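Local structure of CAG pathogenicity island protein 13 (Helicobacter pylori, 2G3V) at residues Glu31-Asn34 against Thr35-Lys39; Phe132-Ile136 against Arg137-Ser141. The protein is of unknown function but is encoded by the cag pathogenicity island, and is thus probably linked to the type IV secretion system of this bacterium. All coordinates share one frame; numbering follows the deposited sequence.

Interaction 1: residues Glu31-Asn34 against Thr35-Lys39; sequences ELLN and TDEKK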
# COMPACT_ATOMS: atom_id res chain seq x y z
N GLU A 31 10.16 15.89 7.69
CA GLU A 31 9.82 16.54 8.94
C GLU A 31 8.74 15.69 9.59
O GLU A 31 8.50 14.57 9.16
CB GLU A 31 9.29 17.95 8.65
CG GLU A 31 8.33 18.02 7.46
CD GLU A 31 8.40 19.35 6.72
OE1 GLU A 31 8.10 20.39 7.34
OE2 GLU A 31 8.77 19.37 5.52
N LEU A 32 8.11 16.24 10.62
CA LEU A 32 7.04 15.56 11.33
C LEU A 32 5.78 15.75 10.51
O LEU A 32 5.71 16.67 9.70
CB LEU A 32 6.83 16.18 12.71
CG LEU A 32 7.74 15.78 13.87
CD1 LEU A 32 7.52 16.75 15.03
CD2 LEU A 32 7.43 14.33 14.29
N LEU A 33 4.80 14.88 10.70
CA LEU A 33 3.53 15.00 9.99
C LEU A 33 2.58 15.77 10.89
O LEU A 33 2.34 15.36 12.03
CB LEU A 33 2.93 13.63 9.69
CG LEU A 33 3.43 12.83 8.47
CD1 LEU A 33 2.72 11.48 8.46
CD2 LEU A 33 3.15 13.60 7.18
N ASN A 34 2.05 16.88 10.40
CA ASN A 34 1.09 17.65 11.18
C ASN A 34 -0.26 16.93 11.13
O ASN A 34 -0.51 16.17 10.19
CB ASN A 34 0.96 19.10 10.65
CG ASN A 34 0.42 19.17 9.23
OD1 ASN A 34 -0.71 18.77 8.96
ND2 ASN A 34 1.23 19.69 8.31
N THR A 35 -1.09 17.16 12.13
CA THR A 35 -2.41 16.54 12.26
C THR A 35 -3.13 16.27 10.95
O THR A 35 -3.57 15.14 10.70
CB THR A 35 -3.34 17.39 13.17
OG1 THR A 35 -2.69 17.67 14.41
CG2 THR A 35 -4.67 16.66 13.42
N ASP A 36 -3.25 17.30 10.12
CA ASP A 36 -3.97 17.17 8.84
C ASP A 36 -3.28 16.33 7.79
O ASP A 36 -3.95 15.60 7.05
CB ASP A 36 -4.28 18.54 8.26
CG ASP A 36 -5.42 19.23 9.00
OD1 ASP A 36 -6.51 18.63 9.11
OD2 ASP A 36 -5.22 20.37 9.47
N GLU A 37 -1.96 16.43 7.70
CA GLU A 37 -1.19 15.65 6.74
C GLU A 37 -1.30 14.17 7.11
O GLU A 37 -1.30 13.29 6.25
CB GLU A 37 0.28 16.07 6.74
CG GLU A 37 0.53 17.51 6.32
CD GLU A 37 2.01 17.86 6.38
OE1 GLU A 37 2.65 17.57 7.41
OE2 GLU A 37 2.53 18.44 5.41
N LYS A 38 -1.40 13.89 8.41
CA LYS A 38 -1.53 12.53 8.90
C LYS A 38 -2.86 11.94 8.41
O LYS A 38 -2.89 10.88 7.77
CB LYS A 38 -1.46 12.52 10.43
CG LYS A 38 -1.49 11.14 11.09
CD LYS A 38 -1.10 11.27 12.55
CE LYS A 38 -1.16 9.94 13.26
NZ LYS A 38 -2.54 9.38 13.29
N LYS A 39 -3.96 12.65 8.71
CA LYS A 39 -5.30 12.22 8.32
C LYS A 39 -5.37 12.06 6.81
O LYS A 39 -6.04 11.16 6.28
CB LYS A 39 -6.35 13.25 8.77
CG LYS A 39 -7.78 12.92 8.33
CD LYS A 39 -8.27 11.57 8.89
CE LYS A 39 -8.48 11.60 10.42
NZ LYS A 39 -9.10 10.36 10.96

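Interaction 2: residues Phe132-Ile136 against Arg137-Ser141; sequences FKMSI and REMDS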
# COMPACT_ATOMS: atom_id res chain seq x y z
N PHE A 132 -2.30 2.22 -16.22
CA PHE A 132 -2.48 2.48 -17.64
C PHE A 132 -1.12 2.40 -18.34
O PHE A 132 -0.99 1.85 -19.44
CB PHE A 132 -3.07 3.87 -17.85
CG PHE A 132 -3.35 4.20 -19.29
CD1 PHE A 132 -4.40 3.58 -19.98
CD2 PHE A 132 -2.58 5.15 -19.96
CE1 PHE A 132 -4.67 3.91 -21.31
CE2 PHE A 132 -2.85 5.48 -21.29
CZ PHE A 132 -3.90 4.86 -21.96
N LYS A 133 -0.10 2.95 -17.70
CA LYS A 133 1.23 2.92 -18.28
C LYS A 133 1.81 1.53 -18.31
O LYS A 133 2.55 1.18 -19.23
CB LYS A 133 2.18 3.86 -17.54
CG LYS A 133 3.48 4.08 -18.29
CD LYS A 133 4.32 5.13 -17.62
CE LYS A 133 5.60 5.34 -18.36
NZ LYS A 133 6.55 6.14 -17.54
N MSE A 134 1.49 0.72 -17.31
CA MSE A 134 2.03 -0.65 -17.26
C MSE A 134 1.71 -1.41 -18.52
O MSE A 134 0.90 -0.96 -19.33
CB MSE A 134 1.46 -1.43 -16.08
CG MSE A 134 2.08 -1.16 -14.73
SE MSE A 134 1.46 -2.57 -13.55
CE MSE A 134 3.09 -3.57 -13.43
N SER A 135 2.35 -2.57 -18.67
CA SER A 135 2.11 -3.45 -19.80
C SER A 135 1.48 -4.72 -19.25
O SER A 135 1.33 -4.86 -18.04
CB SER A 135 3.42 -3.77 -20.53
OG SER A 135 4.35 -4.37 -19.65
N ILE A 136 1.11 -5.64 -20.13
CA ILE A 136 0.50 -6.90 -19.71
C ILE A 136 1.48 -7.70 -18.86
O ILE A 136 1.18 -8.05 -17.72
CB ILE A 136 0.11 -7.75 -20.93
CG1 ILE A 136 -0.87 -6.96 -21.82
CG2 ILE A 136 -0.47 -9.07 -20.49
CD1 ILE A 136 -2.13 -6.52 -21.13
N ARG A 137 2.64 -7.97 -19.43
CA ARG A 137 3.68 -8.74 -18.75
C ARG A 137 4.00 -8.15 -17.39
O ARG A 137 4.06 -8.86 -16.38
CB ARG A 137 4.94 -8.79 -19.60
CG ARG A 137 4.76 -9.47 -20.97
CD ARG A 137 4.45 -10.95 -20.83
NE ARG A 137 3.18 -11.18 -20.15
CZ ARG A 137 2.68 -12.38 -19.86
NH1 ARG A 137 3.35 -13.48 -20.19
NH2 ARG A 137 1.51 -12.48 -19.25
N GLU A 138 4.23 -6.85 -17.37
CA GLU A 138 4.53 -6.15 -16.12
C GLU A 138 3.46 -6.47 -15.07
O GLU A 138 3.77 -6.84 -13.94
CB GLU A 138 4.53 -4.64 -16.36
CG GLU A 138 5.86 -4.05 -16.74
CD GLU A 138 5.73 -2.61 -17.20
OE1 GLU A 138 5.01 -1.82 -16.53
OE2 GLU A 138 6.34 -2.26 -18.24
N MSE A 139 2.20 -6.33 -15.46
CA MSE A 139 1.10 -6.58 -14.54
C MSE A 139 1.09 -8.02 -14.07
O MSE A 139 0.90 -8.29 -12.89
CB MSE A 139 -0.23 -6.23 -15.22
CG MSE A 139 -1.47 -6.33 -14.31
SE MSE A 139 -1.54 -5.06 -12.85
CE MSE A 139 -1.95 -3.47 -13.86
N ASP A 140 1.30 -8.95 -14.99
CA ASP A 140 1.27 -10.36 -14.65
C ASP A 140 2.28 -10.74 -13.60
O ASP A 140 1.95 -11.43 -12.64
CB ASP A 140 1.47 -11.22 -15.90
CG ASP A 140 0.86 -12.60 -15.76
OD1 ASP A 140 -0.31 -12.69 -15.28
OD2 ASP A 140 1.53 -13.59 -16.13
N SER A 141 3.52 -10.31 -13.77
CA SER A 141 4.55 -10.66 -12.80
C SER A 141 4.39 -9.88 -11.49
O SER A 141 4.74 -10.39 -10.42
CB SER A 141 5.96 -10.46 -13.37
OG SER A 141 6.15 -9.13 -13.79
O HOH W 1 5.41 0.61 -18.51

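Interaction 1: residues Glu31-Asn34 against Thr35-Lys39
Asn34 and Glu37 grip each other reciprocally in a capping box that opens helix 35-57, with Asn34 as the N-cap residue. Two hydrogen bonds define the box. In one, Glu37 N donates to Asn34 OD1 at 2.9 Å, with the N-H lying above the carbonyl plane of the side-chain amide, 41° out of it. In the other, Asn34 N gives a nearly straight bond (170°) to Glu37 OE1 at 3.1 Å, received on the anti lone pair of the carboxylate. The Asn34 side chain reaches the helix end because CG sits between its own backbone N and carbonyl carbon (chi1 63°), while Glu37 runs extended beyond CG and crosses it at about a right angle.

Backbone bonding continues from the same residue: Lys38 N donates to Asn34 O at 3.0 Å, the first full helical turn, and Glu37 N adds a weak bond to that oxygen.

Leu33 supplies apolar contact, its CD2 resting against Glu37 CB at 3.8 Å. The backbone of Leu33 is itself hydrogen-bonded to Phe111, and its side chain lies on Lys113 and Arg116, which also form long, weak ion pairs with Glu37 OE2.

Chemically, the box gives the first-turn Glu37 N-H, for which no preceding helical turn supplies an i-4 carbonyl, a side-chain acceptor. It also places a carboxylate at the N-terminal end of the helix, where the helix dipole and the two nearby basic side chains would probably favour its negative charge.

Interaction 2: residues Phe132-Ile136 against Arg137-Ser141
Between helix 128-133 and helix 136-149 the backbone leaves helical geometry at Met134, stays extended through Ser135 and turns helical again at Ile136, with Met139 N bonded to Ser135 O (3.1 Å) and Asp140 N to Ile136 O (2.9 Å). Ser135 is the N-cap of the second helix and forms a capping box with Glu138, although both of its bonds are weak. Glu138 N reaches Ser135 OG at 3.4 Å, and Ser135 N returns a bond to Glu138 OE1 at 3.5 Å with an angle of 140°. Ser135 OG is brought to the helix end by its chi1 of 58°, which sets it between the backbone N and the carbonyl carbon. A water lies within hydrogen-bonding distance of Glu138 OE2 and Lys133 O and could bridge the new helix to the last turn of the old one.

Met134, modelled as selenomethionine, supplies much of the apolar contact. It crosses Glu138 obliquely, and its terminal CE lies against Glu138 CB and the Glu138 carbonyl, in the first turn. Met139, also selenomethionine, comes across it at about a right angle; bends at chi2 and chi3 fold that chain back. Met139 is buried, packing on Met70, Ile80 and Phe85, while Ile136 lies on Val76 and Ser79 of helix 73-79; together they pack the first turn against helices 73-79 and 82-105 and the loops at Met70 and Ile80.

Within the first turn, Arg137 NH2 and Asp140 OD2 pair by charge alone. Met134 SE lies 3.5 Å from Met139 CE.

How the interactions relate
Both interactions mark the start of a helix in a chain that is all helix and loop, and they come in series: interaction 1 begins helix 35-57, and interaction 2 begins helix 136-149 after the break from helix 128-133. Their centres are 33 Å apart, their nearest atoms about 24 Å apart, and they lie on opposite sides of the chain's centre, each near the surface. They share no helix. In interaction 1 the segment leading into the helix lies against the loop residues Phe111, Lys113 and Arg116, whereas interaction 2 rests on helices 73-79 and 82-105 and on the loops at Met70 and Ile80. The same capping motif thus closes the N-terminal ends of helices at two well-separated surface sites.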